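Local coordinates for protein PlaB phospholipase (Legionella pneumophila, PDB 6ZTI) that probably hydrolyses phospholipids as an alpha/beta hydrolase, its activity controlled by a tetramerization that depends on bound NAD(H), at residues Leu112-Lys115 against Lys120-Leu123; Ala137-Gly142 against Cys161-Leu166; Asp359-Ala364 against Tyr368-Leu373. All coordinates share one frame; numbering follows the deposited sequence.

The three contacts run from plain packing to ligand recognition. Interaction 1 lies toward the periphery of the hydrolase part, where the last part of helix 102-114 meets the loop leading into strand 123-129; one aromatic ring on a backbone carries it. Interaction 2 is buried nearer the centre of the chain and is likewise apolar, an alanine methyl set against helix 160-166, yet the far side of its loop touches a dinucleotide. Interaction 3, on the mixed sheet and across the chain's centre from interaction 1, is the polar one: paired backbones and a turn bind a second dinucleotide. The three share no helix or strand.

Interaction 1 of 3, residues Leu112-Lys115 against Lys120-Leu123; sequences LYFK and KCPL
Phe114 lays its ring against the backbone of Cys121 and the ring of Pro122, and the side chain can be followed outward atom by atom. Its CB, directed at the loop, comes near Cys121 CB. With CG anti to the carbonyl carbon (chi1 -68°), the ring is carried over the 120-123 segment, where CG lies 3.8 Å from Cys121 CB. The two flanks then part company. On one, CD1 sits 3.6 Å from Cys121 CA and CE1 reaches Lys120 O at 3.5 Å, the carbonyl approaching obliquely. On the other, CD2 is 3.9 Å from Cys121 SG, while CE2 turns to the proline. At the tip, CZ meets Pro122 CD at 3.5 Å, the two side chains crossing at about a right angle.

This is a worked case of the turn from helix to strand in the parallel sheet of an alpha/beta hydrolase: helix 102-114 gives way to a short loop, then strand 123-129. Folding the loop back puts Cys121 CA over one face of the Phe114 ring, 3.7 Å from its centroid and only 14° off the normal, a CH-pi contact. The sulfur joins as a Cys sulfur-aromatic contact, but obliquely, with SG 4.4 Å from the centroid. Because SG stands anti to the backbone N of its own residue (chi1 -177°), it also lies within range of Leu123 N, which gives it a weak hydrogen bond of 3.6 Å.

Cys121 and Pro122 also rest on Trp109 of helix 102-114, and Pro122 is joined by backbone hydrogen bonding to Phe94 of strand 93-99. The Lys120 side chain leads away from the ring, although its carbonyl O meets it.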
# COMPACT_ATOMS: atom_id res chain seq x y z
N LEU B 112 25.58 22.02 6.30
CA LEU B 112 24.94 22.24 7.59
C LEU B 112 25.69 23.28 8.42
O LEU B 112 25.08 24.06 9.15
CB LEU B 112 24.85 20.93 8.37
CG LEU B 112 23.74 19.95 7.97
CD1 LEU B 112 23.96 18.63 8.66
CD2 LEU B 112 22.34 20.49 8.30
N TYR B 113 27.03 23.31 8.32
CA TYR B 113 27.85 24.09 9.23
C TYR B 113 28.57 25.27 8.59
O TYR B 113 28.99 26.17 9.32
CB TYR B 113 28.91 23.19 9.90
CG TYR B 113 28.29 22.18 10.83
CD1 TYR B 113 27.97 22.52 12.14
CD2 TYR B 113 28.00 20.89 10.40
CE1 TYR B 113 27.39 21.59 13.00
CE2 TYR B 113 27.42 19.97 11.24
CZ TYR B 113 27.11 20.32 12.55
OH TYR B 113 26.52 19.40 13.39
N PHE B 114 28.69 25.33 7.25
CA PHE B 114 29.54 26.37 6.67
C PHE B 114 29.01 26.96 5.37
O PHE B 114 29.75 27.68 4.69
CB PHE B 114 30.94 25.82 6.45
CG PHE B 114 31.68 25.52 7.73
CD1 PHE B 114 32.24 26.54 8.45
CD2 PHE B 114 31.77 24.23 8.21
CE1 PHE B 114 32.89 26.29 9.64
CE2 PHE B 114 32.42 23.98 9.39
CZ PHE B 114 32.98 25.01 10.11
N LYS B 115 27.73 26.75 5.05
CA LYS B 115 27.22 27.08 3.73
C LYS B 115 27.58 28.50 3.33
O LYS B 115 28.24 28.74 2.31
CB LYS B 115 25.71 26.89 3.68
CG LYS B 115 25.11 27.31 2.34
CD LYS B 115 23.65 26.89 2.19
CE LYS B 115 22.96 27.62 1.02
NZ LYS B 115 23.66 27.40 -0.26
N LYS B 120 35.67 29.85 6.55
CA LYS B 120 35.89 29.40 7.92
C LYS B 120 35.88 27.88 8.06
O LYS B 120 36.18 27.36 9.13
CB LYS B 120 34.83 30.01 8.85
CG LYS B 120 34.85 31.53 8.92
CD LYS B 120 35.89 32.04 9.91
CE LYS B 120 35.68 33.52 10.20
NZ LYS B 120 34.48 33.77 11.06
N CYS B 121 35.53 27.17 7.00
CA CYS B 121 35.48 25.72 7.06
C CYS B 121 36.89 25.17 7.28
O CYS B 121 37.82 25.56 6.57
CB CYS B 121 34.90 25.18 5.76
SG CYS B 121 34.70 23.41 5.70
N PRO B 122 37.08 24.25 8.23
CA PRO B 122 38.43 23.72 8.48
C PRO B 122 38.93 22.75 7.41
O PRO B 122 40.06 22.28 7.49
CB PRO B 122 38.28 23.01 9.83
CG PRO B 122 36.85 22.56 9.83
CD PRO B 122 36.08 23.62 9.11
N LEU B 123 38.12 22.46 6.41
CA LEU B 123 38.50 21.56 5.34
C LEU B 123 39.20 22.36 4.26
O LEU B 123 38.73 23.43 3.86
CB LEU B 123 37.25 20.84 4.80
CG LEU B 123 37.36 19.90 3.60
CD1 LEU B 123 36.33 18.78 3.71
CD2 LEU B 123 37.15 20.68 2.30

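Interaction 2 of 3, residues Ala137-Gly142 against Cys161-Leu166; sequences ALAQLG and CVLDWL. With SND (thionicotinamide-adenine-dinucleotide), chain H.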
# COMPACT_ATOMS: atom_id res chain seq x y z
N ALA B 137 21.50 4.14 -9.04
CA ALA B 137 20.34 3.41 -9.55
C ALA B 137 20.02 2.19 -8.71
O ALA B 137 18.87 1.74 -8.69
CB ALA B 137 20.60 3.00 -11.00
N LEU B 138 21.02 1.66 -8.00
CA LEU B 138 20.83 0.45 -7.21
C LEU B 138 20.00 0.69 -5.95
O LEU B 138 19.43 -0.26 -5.41
CB LEU B 138 22.19 -0.12 -6.81
CG LEU B 138 23.05 -0.79 -7.87
CD1 LEU B 138 24.38 -1.19 -7.27
CD2 LEU B 138 22.35 -2.01 -8.41
N ALA B 139 19.92 1.94 -5.47
CA ALA B 139 19.29 2.20 -4.19
C ALA B 139 17.82 1.80 -4.20
O ALA B 139 17.30 1.30 -3.20
CB ALA B 139 19.42 3.69 -3.82
N GLN B 140 17.14 2.01 -5.32
CA GLN B 140 15.73 1.66 -5.39
C GLN B 140 15.51 0.17 -5.19
O GLN B 140 14.51 -0.24 -4.59
CB GLN B 140 15.15 2.13 -6.72
CG GLN B 140 13.66 1.90 -6.83
CD GLN B 140 13.02 2.65 -7.98
OE1 GLN B 140 12.75 2.07 -9.03
NE2 GLN B 140 12.75 3.94 -7.78
N LEU B 141 16.44 -0.67 -5.66
CA LEU B 141 16.35 -2.11 -5.41
C LEU B 141 16.22 -2.44 -3.93
O LEU B 141 15.93 -3.59 -3.59
CB LEU B 141 17.57 -2.82 -5.98
CG LEU B 141 17.84 -2.56 -7.46
CD1 LEU B 141 18.97 -3.46 -7.94
CD2 LEU B 141 16.60 -2.77 -8.33
N GLY B 142 16.43 -1.47 -3.04
CA GLY B 142 16.03 -1.58 -1.65
C GLY B 142 16.92 -2.49 -0.82
O GLY B 142 17.85 -3.14 -1.30
N CYS B 161 17.18 4.66 5.55
CA CYS B 161 17.13 6.11 5.40
C CYS B 161 18.24 6.62 4.48
O CYS B 161 18.03 7.59 3.75
CB CYS B 161 17.21 6.79 6.76
SG CYS B 161 15.68 6.59 7.73
N VAL B 162 19.41 5.99 4.51
CA VAL B 162 20.43 6.37 3.55
C VAL B 162 20.03 5.97 2.13
O VAL B 162 20.39 6.65 1.16
CB VAL B 162 21.78 5.74 3.94
CG1 VAL B 162 22.83 6.03 2.86
CG2 VAL B 162 22.23 6.27 5.30
N LEU B 163 19.31 4.86 1.97
CA LEU B 163 18.83 4.48 0.64
C LEU B 163 17.82 5.48 0.10
O LEU B 163 17.78 5.73 -1.11
CB LEU B 163 18.20 3.09 0.68
CG LEU B 163 19.15 1.92 0.97
CD1 LEU B 163 18.40 0.60 0.97
CD2 LEU B 163 20.28 1.87 -0.04
N ASP B 164 17.00 6.07 0.97
CA ASP B 164 16.09 7.11 0.51
C ASP B 164 16.86 8.31 -0.03
O ASP B 164 16.38 8.99 -0.96
CB ASP B 164 15.17 7.55 1.65
CG ASP B 164 14.15 6.50 2.03
OD1 ASP B 164 13.72 5.73 1.14
OD2 ASP B 164 13.79 6.45 3.21
N TRP B 165 18.04 8.60 0.52
CA TRP B 165 18.88 9.68 -0.00
C TRP B 165 19.49 9.27 -1.34
O TRP B 165 19.47 10.04 -2.30
CB TRP B 165 19.98 10.04 1.01
CG TRP B 165 20.65 11.40 0.77
CD1 TRP B 165 20.44 12.55 1.47
CD2 TRP B 165 21.60 11.73 -0.25
NE1 TRP B 165 21.20 13.57 0.96
CE2 TRP B 165 21.92 13.10 -0.10
CE3 TRP B 165 22.22 11.01 -1.27
CZ2 TRP B 165 22.82 13.76 -0.93
CZ3 TRP B 165 23.12 11.67 -2.11
CH2 TRP B 165 23.41 13.03 -1.93
N LEU B 166 20.04 8.07 -1.41
CA LEU B 166 20.76 7.66 -2.60
C LEU B 166 19.85 7.40 -3.79
O LEU B 166 20.33 7.37 -4.93
CB LEU B 166 21.58 6.41 -2.29
CG LEU B 166 22.80 6.66 -1.41
CD1 LEU B 166 23.27 5.37 -0.76
CD2 LEU B 166 23.94 7.28 -2.25
PA SND H . 11.73 -5.16 -13.03
O1A SND H . 10.54 -4.60 -13.75
O2A SND H . 12.90 -5.62 -13.86
O5B SND H . 11.36 -6.42 -12.09
C5B SND H . 10.12 -6.37 -11.36
C4B SND H . 10.23 -7.35 -10.23
O4B SND H . 10.52 -8.67 -10.74
C3B SND H . 11.33 -7.03 -9.21
O3B SND H . 10.85 -7.31 -7.90
C2B SND H . 12.45 -7.99 -9.61
O2B SND H . 13.30 -8.31 -8.53
C1B SND H . 11.63 -9.21 -10.04
N9A SND H . 12.34 -10.12 -10.93
C8A SND H . 12.62 -9.92 -12.26
N7A SND H . 13.37 -10.85 -12.79
C5A SND H . 13.61 -11.72 -11.74
C6A SND H . 14.39 -12.89 -11.63
N6A SND H . 15.04 -13.44 -12.66
N1A SND H . 14.45 -13.49 -10.42
C2A SND H . 13.76 -12.97 -9.41
N3A SND H . 12.98 -11.88 -9.40
C4A SND H . 12.96 -11.29 -10.59
O3 SND H . 12.27 -4.08 -12.00
PN SND H . 13.41 -4.06 -10.89
O1N SND H . 14.34 -5.17 -11.19
O2N SND H . 12.75 -3.99 -9.57
O5D SND H . 14.10 -2.65 -11.22
C5D SND H . 13.63 -1.44 -10.58
C4D SND H . 13.66 -0.29 -11.56
O4D SND H . 14.97 -0.17 -12.16
C3D SND H . 12.69 -0.37 -12.74
O3D SND H . 12.32 0.95 -13.11
C2D SND H . 13.55 -1.07 -13.80
O2D SND H . 13.10 -0.85 -15.13
C1D SND H . 14.88 -0.37 -13.55
N1N SND H . 16.03 -1.28 -13.97
C2N SND H . 16.41 -2.21 -13.08
C3N SND H . 17.51 -3.01 -13.33
C7N SND H . 18.03 -3.92 -12.28
S7N SND H . 19.66 -4.06 -12.00
N7N SND H . 17.14 -4.59 -11.58
C4N SND H . 18.18 -2.85 -14.54
C5N SND H . 17.75 -1.91 -15.46
C6N SND H . 16.66 -1.13 -15.16
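Ala139 presses its methyl group against helix 160-166, the centre of a buried contact within the alpha/beta hydrolase part of the chain. The loop after strand 123-129 has helical backbone angles over 137-141 without regular helix bonding, leads into the short helix 142-146 and packs on helix 160-166 through a small residue.

The packing is van der Waals, of a methyl on both side-chain and backbone atoms. Ala139 CB lies 3.8 Å from Leu166 CB and 3.7 Å from Leu166 C, and it also touches Leu163 O. A residue so short lets the backbones come close, with Ala139 CA and Leu163 CA 5.4 Å apart. Leu163 works alongside: with its CG anti to the carbonyl carbon (chi1 -66°), CD1 reaches Gly142 C at 3.9 Å, and the same side chain touches Leu146.

Polar links lie beside this packing. Gln140, directed away from the helix, gives its NE2 to Glu167 and to Arg383 O, while Leu166 is joined to Ser136 by backbone hydrogen bonding.

Further contacts are made with thionicotinamide-adenine-dinucleotide, which Arg145 and residues of the third subunit also bind. Gln140 OE1 lies 3.6 Å from its C4D, and Leu141 CD2 approaches the thioamide nitrogen N7N at 3.8 Å.

Interaction 3 of 3, residues Asp359-Ala364 against Tyr368-Leu373; sequences DLYLTA and YSEQAL. With SND (thionicotinamide-adenine-dinucleotide), chain J.
Ala364 and Ser369 exchange two backbone hydrogen bonds, Ser369 N to Ala364 O at 2.8 Å and Ala364 N to Ser369 O at 3.0 Å. They form a single antiparallel hydrogen-bonded bridge between strand 358-364 and the loop that follows, and since Tyr368 and Ser369 both face Ala364, this is a G1 beta bulge.

A type I turn follows from Ser369 to Ala372; within it Gln371 N donates to Ser369 OG, an ST turn. Strand and turn together illustrate how backbone groups can read an adenine. Leu362 N donates to adenine N1A of thionicotinamide-adenine-dinucleotide at 2.9 Å, and the amino group N6A is held by both Leu362 O and Glu370 O. Glu370 O also accepts from the hydroxyls O2D and O3D of the nicotinamide-side ribose, while Leu373 N donates to O3D. At the other end a side chain takes over, Gln371 OE1 accepting from the thioamide N7N at 2.9 Å. Tyr205 and Ala207 of the third subunit also bond to this ligand, which thus bridges two chains of the tetramer.

Outward from these bonds come weaker contacts. Glu370 CA points a CA-H at Leu362 O, and Glu370 N is buried without a partner. Tyr361 and Glu370 lie side by side, CD2 to CB. Leu373, with CG anti to its carbonyl carbon (chi1 -83°), brings CD2 to 4.0 Å from both Leu362 CB and Ala364 CB, and Ala372 CB rests on Ala364 O. Tyr368 crosses Thr363 at about a right angle and sends its hydroxyl to Ser438 O. Thr363 OG1, set between its backbone N and carbonyl carbon (chi1 60°), meets the edge of that ring in plane, 3.5 Å from Tyr368 CD1.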
# COMPACT_ATOMS: atom_id res chain seq x y z
N ASP B 359 2.82 12.36 -18.78
CA ASP B 359 3.68 11.74 -19.79
C ASP B 359 4.75 12.75 -20.19
O ASP B 359 4.43 13.89 -20.53
CB ASP B 359 2.88 11.34 -21.03
CG ASP B 359 1.90 10.21 -20.77
OD1 ASP B 359 2.25 9.25 -20.04
OD2 ASP B 359 0.78 10.28 -21.31
N LEU B 360 6.01 12.31 -20.18
CA LEU B 360 7.15 13.16 -20.51
C LEU B 360 7.86 12.61 -21.74
O LEU B 360 8.29 11.45 -21.75
CB LEU B 360 8.11 13.25 -19.33
CG LEU B 360 9.20 14.31 -19.45
CD1 LEU B 360 9.58 14.80 -18.08
CD2 LEU B 360 10.43 13.75 -20.20
N TYR B 361 8.05 13.47 -22.73
CA TYR B 361 8.61 13.09 -24.01
C TYR B 361 9.87 13.89 -24.30
O TYR B 361 9.88 15.11 -24.13
CB TYR B 361 7.64 13.34 -25.15
CG TYR B 361 6.35 12.60 -25.05
CD1 TYR B 361 5.26 13.16 -24.41
CD2 TYR B 361 6.20 11.35 -25.62
CE1 TYR B 361 4.07 12.49 -24.33
CE2 TYR B 361 5.02 10.67 -25.54
CZ TYR B 361 3.96 11.25 -24.90
OH TYR B 361 2.77 10.57 -24.80
N LEU B 362 10.91 13.19 -24.72
CA LEU B 362 11.96 13.80 -25.51
C LEU B 362 11.47 13.98 -26.94
O LEU B 362 10.71 13.17 -27.46
CB LEU B 362 13.21 12.92 -25.50
CG LEU B 362 14.07 12.81 -24.23
CD1 LEU B 362 15.11 13.90 -24.16
CD2 LEU B 362 13.23 12.83 -22.98
N THR B 363 11.92 15.05 -27.59
CA THR B 363 11.55 15.31 -28.97
C THR B 363 12.79 15.71 -29.76
O THR B 363 13.75 16.24 -29.20
CB THR B 363 10.52 16.41 -29.08
OG1 THR B 363 11.05 17.61 -28.53
CG2 THR B 363 9.23 16.03 -28.34
N ALA B 364 12.75 15.47 -31.07
CA ALA B 364 13.90 15.73 -31.92
C ALA B 364 13.42 15.89 -33.36
O ALA B 364 12.24 15.73 -33.67
CB ALA B 364 14.93 14.61 -31.80
N TYR B 368 10.32 18.52 -33.94
CA TYR B 368 10.30 18.12 -32.54
C TYR B 368 9.28 17.00 -32.31
O TYR B 368 8.31 17.13 -31.56
CB TYR B 368 10.01 19.32 -31.65
CG TYR B 368 11.16 20.31 -31.58
CD1 TYR B 368 12.15 20.19 -30.62
CD2 TYR B 368 11.26 21.36 -32.49
CE1 TYR B 368 13.21 21.07 -30.55
CE2 TYR B 368 12.32 22.26 -32.43
CZ TYR B 368 13.28 22.11 -31.45
OH TYR B 368 14.33 22.99 -31.38
N SER B 369 9.53 15.88 -32.97
CA SER B 369 8.69 14.69 -32.83
C SER B 369 9.28 13.79 -31.76
O SER B 369 10.49 13.65 -31.67
CB SER B 369 8.60 13.95 -34.16
OG SER B 369 8.13 12.63 -33.94
N GLU B 370 8.41 13.18 -30.95
CA GLU B 370 8.83 12.16 -30.00
C GLU B 370 9.27 10.86 -30.68
O GLU B 370 9.86 9.99 -30.02
CB GLU B 370 7.70 11.88 -29.01
CG GLU B 370 6.62 10.90 -29.45
CD GLU B 370 5.66 11.46 -30.50
OE1 GLU B 370 5.74 12.67 -30.81
OE2 GLU B 370 4.81 10.68 -31.00
N GLN B 371 8.99 10.72 -31.97
CA GLN B 371 9.35 9.54 -32.74
C GLN B 371 10.71 9.67 -33.42
O GLN B 371 11.17 8.70 -34.04
CB GLN B 371 8.29 9.29 -33.82
CG GLN B 371 6.84 9.23 -33.30
CD GLN B 371 6.50 7.91 -32.64
OE1 GLN B 371 7.11 6.89 -32.92
NE2 GLN B 371 5.51 7.92 -31.75
N ALA B 372 11.38 10.81 -33.32
CA ALA B 372 12.58 11.06 -34.11
C ALA B 372 13.89 10.93 -33.33
O ALA B 372 14.94 11.29 -33.86
CB ALA B 372 12.50 12.45 -34.73
N LEU B 373 13.87 10.44 -32.10
CA LEU B 373 15.13 10.33 -31.36
C LEU B 373 16.08 9.37 -32.08
O LEU B 373 15.64 8.39 -32.68
CB LEU B 373 14.88 9.86 -29.94
CG LEU B 373 14.47 10.92 -28.91
CD1 LEU B 373 15.67 11.77 -28.58
CD2 LEU B 373 13.36 11.83 -29.39
PA SND J . 12.70 2.63 -27.79
O1A SND J . 11.55 3.20 -28.58
O2A SND J . 12.76 1.15 -27.68
O5B SND J . 12.66 3.26 -26.30
C5B SND J . 13.62 2.99 -25.27
C4B SND J . 13.01 3.53 -23.99
O4B SND J . 12.81 4.96 -24.10
C3B SND J . 11.63 2.97 -23.67
O3B SND J . 11.44 3.06 -22.27
C2B SND J . 10.70 3.94 -24.40
O2B SND J . 9.40 3.91 -23.84
C1B SND J . 11.43 5.26 -24.12
N9A SND J . 11.20 6.30 -25.12
C8A SND J . 11.12 6.16 -26.48
N7A SND J . 10.90 7.28 -27.12
C5A SND J . 10.83 8.23 -26.11
C6A SND J . 10.61 9.62 -26.13
N6A SND J . 10.40 10.32 -27.25
N1A SND J . 10.62 10.27 -24.95
C2A SND J . 10.82 9.58 -23.83
N3A SND J . 11.02 8.26 -23.69
C4A SND J . 11.01 7.64 -24.87
O3 SND J . 14.11 3.11 -28.33
PN SND J . 14.70 3.48 -29.76
O1N SND J . 14.15 2.54 -30.77
O2N SND J . 16.16 3.61 -29.62
O5D SND J . 14.01 4.90 -29.99
C5D SND J . 14.49 5.81 -31.00
C4D SND J . 13.33 6.64 -31.49
O4D SND J . 12.47 5.85 -32.34
C3D SND J . 12.42 7.22 -30.41
O3D SND J . 11.98 8.49 -30.84
C2D SND J . 11.24 6.25 -30.40
O2D SND J . 10.05 6.87 -29.93
C1D SND J . 11.14 5.93 -31.88
N1N SND J . 10.47 4.59 -32.13
C2N SND J . 9.36 4.55 -32.89
C3N SND J . 8.78 3.34 -33.20
C7N SND J . 7.55 3.26 -34.03
S7N SND J . 6.92 1.80 -34.50
N7N SND J . 6.99 4.41 -34.37
C4N SND J . 9.37 2.17 -32.72
C5N SND J . 10.50 2.24 -31.93
C6N SND J . 11.05 3.47 -31.65